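Local coordinates for protein Exo-1,5-alpha-l-arabinofuranobiosidase (Gibberella zeae, PDB 2YDT) that probably hydrolyses alpha-1,5-linked L-arabinan from its ends, releasing arabinobiose as an exo-acting glycoside hydrolase, at residues T21-P26 with N54-I59; G39-T44 with L336-G341; W82-Q87 with L120-A125; H138-G143 with L168-Q173; P157-M160 with K165-L168. All blocks are in the same frame, centred on the assembly; numbering follows the deposited sequence.

Interaction 1 (T21-P26 with N54-I59); sequences TNYRDP and NVWFPI
Arg24 and Val55 cross at about a right angle, with the rim of the guanidinium brought up against a methyl group. Arg24 NH2 lies 3.5 Å from Val55 CG1, and that methyl sits at the edge of the guanidinium, in its plane rather than over a face. The arginine chain turns at its third torsion (chi3 -69°), which swings the charged end from the loop 21-26 toward the segment 54-59. On the other side, the valine rotamer (chi1 -67°) presents CG1 to the arginine. A looser touch runs beside it: Tyr23 OH stands 4.2 Å from Trp56 CZ2, approaching the indole at a slant. The tyrosine's CB leaves the loop without heading for the other segment, and its ring carries the hydroxyl nearer. These pairs bury 92 Å² in all, and the backbones stay far apart, Tyr23 CA and Val55 CA being 11.0 Å from each other. The loop links strand 11-17, outermost in one blade of what is a six-bladed beta-propeller, with strand 28-35 of the next blade, to which strand 57-62 also belongs. Pro19, which binds calcium in another crystal structure of this protein though not in this model, lies about 4 Å from Tyr23, side chain to side chain. No hydrogen bond crosses the contact; Arg24 NH2 is engaged by Ser49 O, with Glu51 a long, weak ion-pair partner, and Tyr23 OH by Asn47. Trp56 has a cation-pi partner in Lys74. The chemistry is van der Waals touching, with the polar ends of Arg24 and Tyr23 held by residues 47-51.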
# COMPACT_ATOMS: atom_id res chain seq x y z
N THR A 21 -2.89 18.91 -17.50
CA THR A 21 -1.69 18.54 -18.22
C THR A 21 -0.41 19.21 -17.74
O THR A 21 0.67 18.72 -18.04
CB THR A 21 -1.80 18.74 -19.75
OG1 THR A 21 -1.91 20.14 -20.06
CG2 THR A 21 -3.03 17.98 -20.35
N ASN A 22 -0.55 20.31 -17.02
CA ASN A 22 0.59 20.99 -16.40
C ASN A 22 1.03 20.40 -15.05
O ASN A 22 1.99 20.89 -14.42
CB ASN A 22 0.23 22.48 -16.19
CG ASN A 22 -0.96 22.66 -15.28
OD1 ASN A 22 -2.05 22.13 -15.54
ND2 ASN A 22 -0.79 23.43 -14.17
N TYR A 23 0.37 19.34 -14.56
CA TYR A 23 0.88 18.67 -13.36
C TYR A 23 2.27 18.11 -13.62
O TYR A 23 2.63 17.77 -14.76
CB TYR A 23 -0.09 17.53 -12.92
CG TYR A 23 -1.17 17.94 -11.95
CD1 TYR A 23 -1.67 19.23 -11.90
CD2 TYR A 23 -1.72 16.99 -11.09
CE1 TYR A 23 -2.65 19.56 -10.98
CE2 TYR A 23 -2.71 17.32 -10.19
CZ TYR A 23 -3.15 18.60 -10.12
OH TYR A 23 -4.14 18.92 -9.20
N ARG A 24 3.09 18.08 -12.58
CA ARG A 24 4.48 17.62 -12.67
C ARG A 24 4.60 16.11 -12.79
O ARG A 24 3.99 15.41 -12.02
CB ARG A 24 5.25 18.11 -11.44
CG ARG A 24 5.27 19.63 -11.29
CD ARG A 24 5.89 20.10 -9.95
NE ARG A 24 5.05 19.78 -8.80
CZ ARG A 24 5.24 18.74 -7.97
NH1 ARG A 24 6.31 17.94 -8.08
NH2 ARG A 24 4.36 18.54 -6.97
N ASP A 25 5.40 15.63 -13.72
CA ASP A 25 5.69 14.19 -13.93
C ASP A 25 6.03 13.55 -12.58
O ASP A 25 6.87 14.10 -11.81
CB ASP A 25 6.90 14.11 -14.85
CG ASP A 25 7.16 12.75 -15.42
OD1 ASP A 25 6.29 11.88 -15.48
OD2 ASP A 25 8.30 12.62 -15.91
N PRO A 26 5.35 12.43 -12.22
CA PRO A 26 4.42 11.59 -13.00
C PRO A 26 2.95 12.00 -12.96
O PRO A 26 2.11 11.28 -13.52
CB PRO A 26 4.59 10.22 -12.34
CG PRO A 26 4.77 10.57 -10.90
CD PRO A 26 5.64 11.81 -10.91
N ASN A 54 0.95 24.03 -1.25
CA ASN A 54 1.64 22.75 -0.96
C ASN A 54 0.75 21.58 -1.40
O ASN A 54 -0.49 21.62 -1.27
CB ASN A 54 1.89 22.61 0.53
CG ASN A 54 2.79 23.70 1.09
OD1 ASN A 54 3.64 24.27 0.38
ND2 ASN A 54 2.66 23.93 2.41
N VAL A 55 1.38 20.52 -1.93
CA VAL A 55 0.64 19.33 -2.35
C VAL A 55 -0.22 18.73 -1.21
O VAL A 55 0.07 18.88 -0.02
CB VAL A 55 1.55 18.24 -2.95
CG1 VAL A 55 2.15 18.73 -4.29
CG2 VAL A 55 2.66 17.83 -1.95
N TRP A 56 -1.29 18.07 -1.62
CA TRP A 56 -2.26 17.46 -0.70
C TRP A 56 -2.65 16.10 -1.26
O TRP A 56 -2.40 15.80 -2.43
CB TRP A 56 -3.51 18.34 -0.58
CG TRP A 56 -4.24 18.48 -1.89
CD1 TRP A 56 -5.24 17.68 -2.37
CD2 TRP A 56 -3.99 19.46 -2.91
NE1 TRP A 56 -5.60 18.07 -3.63
CE2 TRP A 56 -4.85 19.16 -4.00
CE3 TRP A 56 -3.11 20.53 -3.03
CZ2 TRP A 56 -4.91 19.95 -5.15
CZ3 TRP A 56 -3.13 21.29 -4.20
CH2 TRP A 56 -4.03 21.00 -5.24
N PHE A 57 -3.32 15.30 -0.43
CA PHE A 57 -3.88 14.03 -0.90
C PHE A 57 -5.36 14.27 -1.20
O PHE A 57 -6.16 14.48 -0.26
CB PHE A 57 -3.76 12.93 0.16
CG PHE A 57 -2.34 12.57 0.52
CD1 PHE A 57 -1.35 12.42 -0.44
CD2 PHE A 57 -2.04 12.22 1.82
CE1 PHE A 57 -0.04 12.03 -0.09
CE2 PHE A 57 -0.74 11.79 2.19
CZ PHE A 57 0.26 11.72 1.21
N PRO A 58 -5.77 14.14 -2.48
CA PRO A 58 -7.22 14.22 -2.77
C PRO A 58 -8.00 13.02 -2.18
O PRO A 58 -7.49 11.89 -2.09
CB PRO A 58 -7.28 14.18 -4.30
CG PRO A 58 -5.88 14.39 -4.78
CD PRO A 58 -4.98 13.89 -3.70
N ILE A 59 -9.24 13.26 -1.77
CA ILE A 59 -10.13 12.20 -1.32
C ILE A 59 -11.35 12.17 -2.19
O ILE A 59 -12.14 13.13 -2.20
CB ILE A 59 -10.53 12.40 0.17
CG1 ILE A 59 -9.26 12.38 1.03
CG2 ILE A 59 -11.57 11.31 0.64
CD1 ILE A 59 -8.59 10.97 1.21

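Interaction 2 (G39-T44 with L336-G341); sequences GTLLGT and LLMIMG
Met338 and Met340 reach from strand 336-341 to strand 41-44 across the gap between two neighbouring blades of a six-bladed beta-propeller, the blade closed by the N-terminal strand 11-17 and the one that follows it along the chain. The two strands run nearly the same way, 24° apart, with axes 9.7 Å from each other at closest approach. That spacing belongs to sheets packed face to face, and the space is filled by side chains. Met338 comes first. Its CB points at the facing strand, and a bend at chi3 (-87°) turns the terminal methyl to meet Leu41. The two side chains reach toward each other tip to tip, Met338 CE lying 3.8 Å from Leu41 CD1. Leu328 and Val358, on the strands either side of 336-341, also touch Met338, while Leu41 rests on Phe330 as well. Two residues on, Met340 points to the same side but stays extended through its last torsion (chi3 -175°), which carries its methyl farther across the gap. It arrives over backbone, since Gly43 carries no side chain in its path: Met340 CE is 4.2 Å from Gly43 CA. Thr44 turns its CB away, and its hydroxyl is hydrogen-bonded to Pro58 O within its own blade. No hydrogen bond spans the two segments; sulfur-bearing chains and a leucine in a buried, apolar layer make up the joint. The thioether arm of Met340 ends with CE 4.1 Å from the carbonyl oxygen of Thr44.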
# COMPACT_ATOMS: atom_id res chain seq x y z
N GLY A 39 -20.42 0.82 3.28
CA GLY A 39 -20.34 0.44 1.89
C GLY A 39 -19.81 1.53 0.95
O GLY A 39 -19.52 1.23 -0.20
N THR A 40 -19.65 2.76 1.46
CA THR A 40 -18.99 3.84 0.75
C THR A 40 -17.54 3.43 0.42
O THR A 40 -16.89 2.74 1.23
CB THR A 40 -18.96 5.12 1.63
OG1 THR A 40 -20.28 5.65 1.69
CG2 THR A 40 -18.01 6.20 1.04
N LEU A 41 -17.03 3.85 -0.76
CA LEU A 41 -15.60 3.71 -1.06
C LEU A 41 -14.96 5.08 -1.08
O LEU A 41 -15.56 6.08 -1.55
CB LEU A 41 -15.37 3.08 -2.43
CG LEU A 41 -15.99 1.71 -2.68
CD1 LEU A 41 -15.62 1.24 -4.08
CD2 LEU A 41 -15.57 0.61 -1.71
N LEU A 42 -13.75 5.14 -0.53
CA LEU A 42 -12.90 6.31 -0.64
C LEU A 42 -11.64 5.91 -1.40
O LEU A 42 -11.29 4.74 -1.45
CB LEU A 42 -12.49 6.83 0.74
CG LEU A 42 -13.63 7.27 1.66
CD1 LEU A 42 -13.05 7.77 3.02
CD2 LEU A 42 -14.53 8.39 1.00
N GLY A 43 -11.03 6.90 -2.04
CA GLY A 43 -9.80 6.70 -2.75
C GLY A 43 -8.91 7.91 -2.65
O GLY A 43 -9.40 9.03 -2.46
N THR A 44 -7.59 7.69 -2.85
CA THR A 44 -6.59 8.76 -2.85
C THR A 44 -5.38 8.34 -3.66
O THR A 44 -5.29 7.20 -4.18
CB THR A 44 -6.20 9.12 -1.40
OG1 THR A 44 -5.47 10.38 -1.40
CG2 THR A 44 -5.36 8.00 -0.73
N LEU A 336 -16.08 -10.27 -5.21
CA LEU A 336 -15.73 -9.03 -5.93
C LEU A 336 -14.35 -8.52 -5.48
O LEU A 336 -14.05 -8.47 -4.26
CB LEU A 336 -16.77 -7.95 -5.68
CG LEU A 336 -18.16 -8.17 -6.31
CD1 LEU A 336 -19.13 -7.01 -5.87
CD2 LEU A 336 -18.03 -8.31 -7.81
N LEU A 337 -13.55 -8.12 -6.46
CA LEU A 337 -12.22 -7.60 -6.21
C LEU A 337 -12.02 -6.31 -7.00
O LEU A 337 -12.13 -6.32 -8.23
CB LEU A 337 -11.17 -8.62 -6.61
CG LEU A 337 -9.69 -8.21 -6.47
CD1 LEU A 337 -9.22 -8.25 -4.98
CD2 LEU A 337 -8.79 -9.10 -7.32
N MET A 338 -11.69 -5.21 -6.30
CA MET A 338 -11.30 -3.97 -7.00
C MET A 338 -9.79 -3.93 -7.16
O MET A 338 -9.05 -4.30 -6.23
CB MET A 338 -11.78 -2.73 -6.22
CG MET A 338 -11.22 -1.43 -6.75
SD MET A 338 -11.91 0.02 -5.85
CE MET A 338 -13.29 0.18 -6.83
N ILE A 339 -9.34 -3.51 -8.35
CA ILE A 339 -7.95 -3.36 -8.69
C ILE A 339 -7.79 -1.91 -9.15
O ILE A 339 -8.48 -1.45 -10.07
CB ILE A 339 -7.51 -4.32 -9.84
CG1 ILE A 339 -8.03 -5.74 -9.54
CG2 ILE A 339 -5.99 -4.25 -10.03
CD1 ILE A 339 -7.86 -6.72 -10.70
N MET A 340 -6.92 -1.13 -8.45
CA MET A 340 -6.86 0.33 -8.61
C MET A 340 -5.42 0.73 -8.84
O MET A 340 -4.51 0.25 -8.18
CB MET A 340 -7.35 1.03 -7.33
CG MET A 340 -7.51 2.55 -7.44
SD MET A 340 -7.73 3.23 -5.77
CE MET A 340 -8.05 4.94 -6.16
N GLY A 341 -5.20 1.61 -9.82
CA GLY A 341 -3.87 2.09 -10.12
C GLY A 341 -3.81 3.53 -10.54
O GLY A 341 -4.84 4.14 -10.90

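Interaction 3 (W82-Q87 with L120-A125); sequences WGLRYQ and LIEVYA. With AHR (alpha-L-arabinofuranose), chain C.
Leu84 lays CD1 over one face of the Tyr124 ring, 4.0 Å above its plane and displaced toward the rim. CE1 is the ring atom beneath it, and the other branch, Leu84 CD2, also comes within 4.2 Å of Tyr124 CE1. The same CD2 faces the aliphatic part of Glu122, whose carboxylate is taken up by His138 and Asn80; Tyr124 OH in turn meets the backbone N of Thr78. Farther back along the chain, Trp82 crosses Leu120 at about a right angle. Here the indole offers its edge, with Trp82 CZ3 4.0 Å from Leu120 CB, a carbon lying near the ring plane. Leu120 CD2 lies beside the same indole corner, 4.1 Å from Trp82 CZ3. In the six-bladed beta-propeller, residues 82-87 lead from the outer strand 70-75 of one blade into the inner strand 87-92 of the next, and strand 119-126 is the third strand of that second blade. Arg85 and Tyr86 form a classic beta bulge, both facing Ser110, and the chain turns a corner at Tyr86. At this corner the segment reaches the ligand pocket. The ring of Tyr86 supports the bound arabinofuranose, whose C5 sits 3.8 Å above the plane, over the ring centre. Glu46 OE2 is also hydrogen-bonded to the sugar. Gln87, bent at chi2 (133°), brings its amide to the same C5 arm: NE2 donates to O5 of the arabinofuranose at 3.0 Å, with an N-H...O angle of 159°, while OE1 of the glutamine accepts from the backbone N of Glu156.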
# COMPACT_ATOMS: atom_id res chain seq x y z
N TRP A 82 4.90 22.05 4.41
CA TRP A 82 5.62 21.29 3.41
C TRP A 82 4.68 20.72 2.32
O TRP A 82 5.01 20.75 1.13
CB TRP A 82 6.34 20.09 4.08
CG TRP A 82 7.56 20.40 4.88
CD1 TRP A 82 8.26 21.57 4.92
CD2 TRP A 82 8.28 19.47 5.65
NE1 TRP A 82 9.37 21.43 5.73
CE2 TRP A 82 9.41 20.15 6.20
CE3 TRP A 82 8.08 18.12 5.99
CZ2 TRP A 82 10.33 19.50 7.03
CZ3 TRP A 82 9.00 17.49 6.79
CH2 TRP A 82 10.11 18.17 7.31
N GLY A 83 3.58 20.12 2.75
CA GLY A 83 2.71 19.33 1.86
C GLY A 83 2.65 17.86 2.27
O GLY A 83 3.50 17.37 3.00
N LEU A 84 1.58 17.20 1.86
CA LEU A 84 1.41 15.72 2.01
C LEU A 84 1.69 15.18 0.60
O LEU A 84 0.90 15.36 -0.32
CB LEU A 84 0.01 15.36 2.51
CG LEU A 84 -0.23 15.69 3.99
CD1 LEU A 84 -1.63 15.27 4.42
CD2 LEU A 84 0.82 15.01 4.88
N ARG A 85 2.87 14.56 0.45
CA ARG A 85 3.49 14.39 -0.86
C ARG A 85 3.50 12.95 -1.37
O ARG A 85 3.12 12.70 -2.51
CB ARG A 85 4.90 14.98 -0.83
CG ARG A 85 5.55 15.09 -2.25
CD ARG A 85 6.89 15.81 -2.19
NE ARG A 85 6.74 17.13 -1.54
CZ ARG A 85 6.25 18.23 -2.13
NH1 ARG A 85 5.96 18.26 -3.42
NH2 ARG A 85 6.10 19.34 -1.42
N TYR A 86 3.99 12.01 -0.55
CA TYR A 86 4.22 10.65 -1.01
C TYR A 86 3.42 9.62 -0.19
O TYR A 86 3.23 9.79 1.00
CB TYR A 86 5.70 10.23 -0.91
CG TYR A 86 6.66 10.78 -1.96
CD1 TYR A 86 6.22 11.43 -3.13
CD2 TYR A 86 8.02 10.58 -1.80
CE1 TYR A 86 7.13 11.86 -4.11
CE2 TYR A 86 8.93 11.01 -2.76
CZ TYR A 86 8.47 11.66 -3.90
OH TYR A 86 9.38 12.06 -4.87
N GLN A 87 3.01 8.56 -0.86
CA GLN A 87 2.65 7.28 -0.22
C GLN A 87 1.49 7.34 0.77
O GLN A 87 1.59 6.81 1.87
CB GLN A 87 3.91 6.68 0.41
CG GLN A 87 5.02 6.42 -0.64
CD GLN A 87 6.41 6.89 -0.27
OE1 GLN A 87 6.72 7.10 0.91
NE2 GLN A 87 7.27 7.05 -1.27
N LEU A 120 8.60 12.61 6.55
CA LEU A 120 7.89 12.57 7.81
C LEU A 120 6.54 11.86 7.65
O LEU A 120 5.59 12.42 7.08
CB LEU A 120 7.74 14.00 8.35
CG LEU A 120 7.02 14.24 9.67
CD1 LEU A 120 7.50 13.32 10.80
CD2 LEU A 120 7.16 15.74 10.04
N ILE A 121 6.48 10.63 8.17
CA ILE A 121 5.26 9.86 8.15
C ILE A 121 4.32 10.43 9.22
O ILE A 121 4.66 10.47 10.41
CB ILE A 121 5.51 8.33 8.31
CG1 ILE A 121 6.25 7.78 7.08
CG2 ILE A 121 4.19 7.62 8.52
CD1 ILE A 121 6.79 6.33 7.24
N GLU A 122 3.10 10.79 8.78
CA GLU A 122 2.05 11.44 9.57
C GLU A 122 0.84 10.56 9.62
O GLU A 122 0.63 9.73 8.74
CB GLU A 122 1.59 12.74 8.89
CG GLU A 122 2.69 13.73 8.50
CD GLU A 122 3.23 14.47 9.69
OE1 GLU A 122 3.57 13.80 10.67
OE2 GLU A 122 3.34 15.73 9.63
N VAL A 123 0.02 10.73 10.66
CA VAL A 123 -1.36 10.22 10.66
C VAL A 123 -2.34 11.38 10.78
O VAL A 123 -2.21 12.18 11.70
CB VAL A 123 -1.63 9.16 11.76
CG1 VAL A 123 -3.10 8.72 11.83
CG2 VAL A 123 -0.73 7.96 11.55
N TYR A 124 -3.31 11.41 9.87
CA TYR A 124 -4.47 12.32 9.89
C TYR A 124 -5.72 11.46 10.05
O TYR A 124 -5.75 10.27 9.67
CB TYR A 124 -4.56 13.14 8.56
CG TYR A 124 -3.62 14.31 8.55
CD1 TYR A 124 -2.26 14.13 8.38
CD2 TYR A 124 -4.07 15.62 8.78
CE1 TYR A 124 -1.36 15.23 8.44
CE2 TYR A 124 -3.23 16.67 8.83
CZ TYR A 124 -1.88 16.51 8.67
OH TYR A 124 -1.03 17.61 8.76
N ALA A 125 -6.78 12.04 10.61
CA ALA A 125 -8.01 11.31 10.89
C ALA A 125 -9.23 12.09 10.49
O ALA A 125 -9.21 13.32 10.55
CB ALA A 125 -8.12 10.96 12.37
O5 AHR C . 6.01 7.16 -4.02
C5 AHR C . 6.91 7.95 -4.81
C4 AHR C . 8.24 7.25 -5.01
O4 AHR C . 8.94 7.05 -3.80
C3 AHR C . 9.24 8.09 -5.83
O3 AHR C . 9.01 8.02 -7.26
C2 AHR C . 10.54 7.41 -5.49
O2 AHR C . 11.71 8.25 -5.57
C1 AHR C . 10.31 6.93 -4.08

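Interaction 4 (H138-G143 with L168-Q173); sequences HVALGG and LYYSDQ
Val139 and Leu168 reach toward each other tip to tip, methyl against methyl, with Val139 CG2 4.0 Å from Leu168 CD1. The second apolar touch is made by Ala140, whose CB rests against the far end of Tyr170, 3.7 Å from its CZ and 3.5 Å from its OH. Tyr170 holds its ring in the position between backbone N and carbonyl carbon (chi1 59°), which stands it up from strand 168-172 toward strand 138-142 of the facing blade. Polar bonding surrounds the contact without crossing it. The Tyr170 hydroxyl, though pressed by a methyl, is hydrogen-bonded to Gln186 and Arg174, so its burial costs no polar partner. Arg174 also forms a salt bridge with Asp172 and bonds to the carbonyl oxygen of Leu141, tying the two segments together through a residue just beyond them. On the backbone side, Val139 and Ala140 both face Ile121 in a classic beta bulge, and through it two consecutive residues point toward strand 168-172. Beyond the contact, Ser171 and Gln173 touch the bound iminosugar, and Ser171 OG is hydrogen-bonded to Glu156, another pocket residue. The whole is the packing of adjacent blades in a six-bladed beta-propeller: the outermost strand of one, 134-142, lies against the second strand of the next, whose end lines the ligand pocket.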
# COMPACT_ATOMS: atom_id res chain seq x y z
N HIS A 138 2.69 12.84 14.53
CA HIS A 138 3.90 12.48 13.81
C HIS A 138 4.36 11.08 14.21
O HIS A 138 4.36 10.72 15.41
CB HIS A 138 5.02 13.46 14.16
CG HIS A 138 4.70 14.88 13.83
ND1 HIS A 138 4.37 15.29 12.55
CD2 HIS A 138 4.72 16.01 14.59
CE1 HIS A 138 4.22 16.61 12.54
NE2 HIS A 138 4.42 17.07 13.77
N VAL A 139 4.67 10.25 13.23
CA VAL A 139 5.12 8.89 13.48
C VAL A 139 6.62 8.72 13.35
O VAL A 139 7.30 8.26 14.29
CB VAL A 139 4.43 7.89 12.55
CG1 VAL A 139 4.81 6.40 12.96
CG2 VAL A 139 2.87 8.12 12.58
N ALA A 140 7.17 9.05 12.20
CA ALA A 140 8.58 8.76 11.92
C ALA A 140 9.18 9.82 11.04
O ALA A 140 8.67 10.08 9.97
CB ALA A 140 8.71 7.37 11.23
N LEU A 141 10.28 10.41 11.50
CA LEU A 141 11.05 11.38 10.73
C LEU A 141 12.27 10.74 10.15
O LEU A 141 12.99 9.98 10.85
CB LEU A 141 11.54 12.50 11.67
CG LEU A 141 12.35 13.65 11.11
CD1 LEU A 141 11.56 14.56 10.19
CD2 LEU A 141 12.92 14.47 12.31
N GLY A 142 12.52 11.03 8.88
CA GLY A 142 13.70 10.61 8.19
C GLY A 142 14.31 11.72 7.34
O GLY A 142 13.86 12.88 7.32
N GLY A 143 15.32 11.32 6.60
CA GLY A 143 16.07 12.24 5.74
C GLY A 143 15.57 12.34 4.32
O GLY A 143 14.37 12.21 4.05
N LEU A 168 1.80 0.27 12.47
CA LEU A 168 2.15 1.01 11.27
C LEU A 168 3.48 0.49 10.79
O LEU A 168 4.50 0.67 11.44
CB LEU A 168 2.17 2.52 11.52
CG LEU A 168 2.15 3.41 10.29
CD1 LEU A 168 1.66 4.83 10.62
CD2 LEU A 168 3.55 3.46 9.65
N TYR A 169 3.42 -0.20 9.64
CA TYR A 169 4.57 -0.80 8.97
C TYR A 169 5.09 0.17 7.94
O TYR A 169 4.32 0.84 7.25
CB TYR A 169 4.13 -2.05 8.22
CG TYR A 169 3.56 -3.16 9.07
CD1 TYR A 169 4.38 -4.17 9.59
CD2 TYR A 169 2.21 -3.27 9.27
CE1 TYR A 169 3.86 -5.21 10.36
CE2 TYR A 169 1.69 -4.30 10.05
CZ TYR A 169 2.51 -5.26 10.56
OH TYR A 169 1.96 -6.29 11.31
N TYR A 170 6.42 0.28 7.81
CA TYR A 170 6.99 1.12 6.80
C TYR A 170 8.41 0.70 6.38
O TYR A 170 8.94 -0.31 6.90
CB TYR A 170 6.93 2.58 7.26
CG TYR A 170 7.66 2.93 8.56
CD1 TYR A 170 8.92 3.52 8.55
CD2 TYR A 170 7.05 2.72 9.80
CE1 TYR A 170 9.55 3.92 9.70
CE2 TYR A 170 7.69 3.11 10.98
CZ TYR A 170 8.95 3.70 10.92
OH TYR A 170 9.61 4.11 12.09
N SER A 171 8.97 1.44 5.43
CA SER A 171 10.32 1.27 4.88
C SER A 171 11.25 2.29 5.51
O SER A 171 10.90 3.47 5.63
CB SER A 171 10.31 1.47 3.35
OG SER A 171 9.32 0.65 2.72
N ASP A 172 12.48 1.88 5.87
CA ASP A 172 13.34 2.69 6.75
C ASP A 172 14.77 2.61 6.28
O ASP A 172 15.39 1.51 6.32
CB ASP A 172 13.19 2.15 8.16
CG ASP A 172 13.86 3.01 9.24
OD1 ASP A 172 14.48 4.03 8.90
OD2 ASP A 172 13.68 2.63 10.43
N GLN A 173 15.32 3.77 5.91
CA GLN A 173 16.74 3.86 5.52
C GLN A 173 17.62 4.44 6.62
O GLN A 173 18.79 4.70 6.36
CB GLN A 173 16.93 4.72 4.23
CG GLN A 173 16.28 4.10 3.00
CD GLN A 173 16.65 4.72 1.65
OE1 GLN A 173 15.78 4.81 0.78
NE2 GLN A 173 17.95 5.12 1.45

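Interaction 5 (P157-M160 with K165-L168); sequences PFLM and KLIL
Met160 and Ile167 hold each other by two backbone hydrogen bonds, the mark of an antiparallel hydrogen-bonded pair. Met160 N gives to Ile167 O at 3.0 Å, and Ile167 N returns to Met160 O at 2.8 Å. Next to them Leu159 and Leu168 form a non-hydrogen-bonded pair. The CA atoms of this pair make two CA-H...O contacts: Leu168 CA is 3.4 Å from Phe158 O, and Leu159 CA is 3.4 Å from Ile167 O. Packing follows on the face that carries the leucines. Pro157 CB meets the CD2 branch of Leu168 at 3.7 Å, and Leu159 lies against Leu166 and Leu168, although it was modelled in two conformers and its exact touch is doubtful. Met160 and Ile167 turn their side chains to the other face; Ile167 CB also lies 3.5 Å from Met160 O of the backbone. These segments make up the hairpin of strands 154-162 and 165-172, first and second in a propeller blade; strand 182-188 follows on the far side of 165-172, while the proline and leucines pack on strands 87-92 and 105-111 of the preceding blade.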
# COMPACT_ATOMS: atom_id res chain seq x y z
N PRO A 157 3.91 4.00 4.48
CA PRO A 157 3.14 3.43 5.60
C PRO A 157 2.05 2.44 5.21
O PRO A 157 1.35 2.62 4.21
CB PRO A 157 2.51 4.65 6.27
CG PRO A 157 2.38 5.65 5.12
CD PRO A 157 3.64 5.44 4.30
N PHE A 158 1.85 1.45 6.06
CA PHE A 158 0.74 0.51 5.94
C PHE A 158 0.19 0.24 7.36
O PHE A 158 0.95 -0.05 8.28
CB PHE A 158 1.14 -0.82 5.27
CG PHE A 158 -0.04 -1.73 5.00
CD1 PHE A 158 -0.77 -1.60 3.86
CD2 PHE A 158 -0.41 -2.70 5.94
CE1 PHE A 158 -1.87 -2.38 3.64
CE2 PHE A 158 -1.50 -3.49 5.73
CZ PHE A 158 -2.25 -3.34 4.58
N LEU A 159 -1.12 0.36 7.53
CA LEU A 159 -1.78 0.25 8.85
C LEU A 159 -2.59 -1.03 9.01
O LEU A 159 -3.32 -1.42 8.11
CB LEU A 159 -2.72 1.45 9.08
CG LEU A 159 -2.03 2.80 9.28
CD1 LEU A 159 -3.05 3.95 8.97
CD2 LEU A 159 -1.45 2.94 10.67
N MET A 160 -2.50 -1.64 10.19
CA MET A 160 -3.30 -2.82 10.51
C MET A 160 -3.43 -2.97 12.03
O MET A 160 -2.48 -2.79 12.78
CB MET A 160 -2.62 -4.07 9.95
CG MET A 160 -3.49 -5.32 10.04
SD MET A 160 -2.62 -6.84 9.56
CE MET A 160 -1.58 -7.06 10.98
N LYS A 165 -3.54 -3.26 19.74
CA LYS A 165 -2.60 -2.31 19.14
C LYS A 165 -2.94 -1.98 17.70
O LYS A 165 -3.47 -2.81 16.96
CB LYS A 165 -1.18 -2.84 19.15
CG LYS A 165 -0.59 -3.13 20.51
CD LYS A 165 0.75 -3.76 20.40
CE LYS A 165 1.19 -4.36 21.71
NZ LYS A 165 2.56 -4.91 21.67
N LEU A 166 -2.59 -0.78 17.30
CA LEU A 166 -2.56 -0.42 15.86
C LEU A 166 -1.08 -0.44 15.44
O LEU A 166 -0.22 0.17 16.07
CB LEU A 166 -3.19 0.95 15.62
CG LEU A 166 -3.14 1.52 14.20
CD1 LEU A 166 -4.03 0.71 13.26
CD2 LEU A 166 -3.51 3.03 14.19
N ILE A 167 -0.79 -1.17 14.37
CA ILE A 167 0.57 -1.30 13.85
C ILE A 167 0.71 -0.49 12.56
O ILE A 167 -0.15 -0.56 11.69
CB ILE A 167 0.95 -2.78 13.54
CG1 ILE A 167 0.60 -3.68 14.74
CG2 ILE A 167 2.43 -2.90 13.17
CD1 ILE A 167 0.79 -5.12 14.48
N LEU A 168 1.80 0.27 12.47
CA LEU A 168 2.15 1.01 11.27
C LEU A 168 3.48 0.49 10.79
O LEU A 168 4.50 0.67 11.44
CB LEU A 168 2.17 2.52 11.52
CG LEU A 168 2.15 3.41 10.29
CD1 LEU A 168 1.66 4.83 10.62
CD2 LEU A 168 3.55 3.46 9.65

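The five contacts mark parts of a six-bladed beta-propeller. Interaction 2 joins segments 292 residues apart; interactions 3, 4 and 5 fall between them along the chain, and interaction 1 alternates with it. Strand 11-17 completes the sheet of 326-330, 336-341 and 354-360, closing the propeller ring, and interaction 2 packs this blade on the next. Strands 41-47 and 57-62 are sheet neighbours, letting interactions 1 and 2 touch with centres about 20 Å apart. Interaction 3 leads into the next blade, where strands 119-126 and 134-142 place its centre about 11 Å from that of interaction 4. Interactions 4 and 5 share Leu168 and strand 165-172 of the following blade. Residues of 3 and 4 line the ligand pockets.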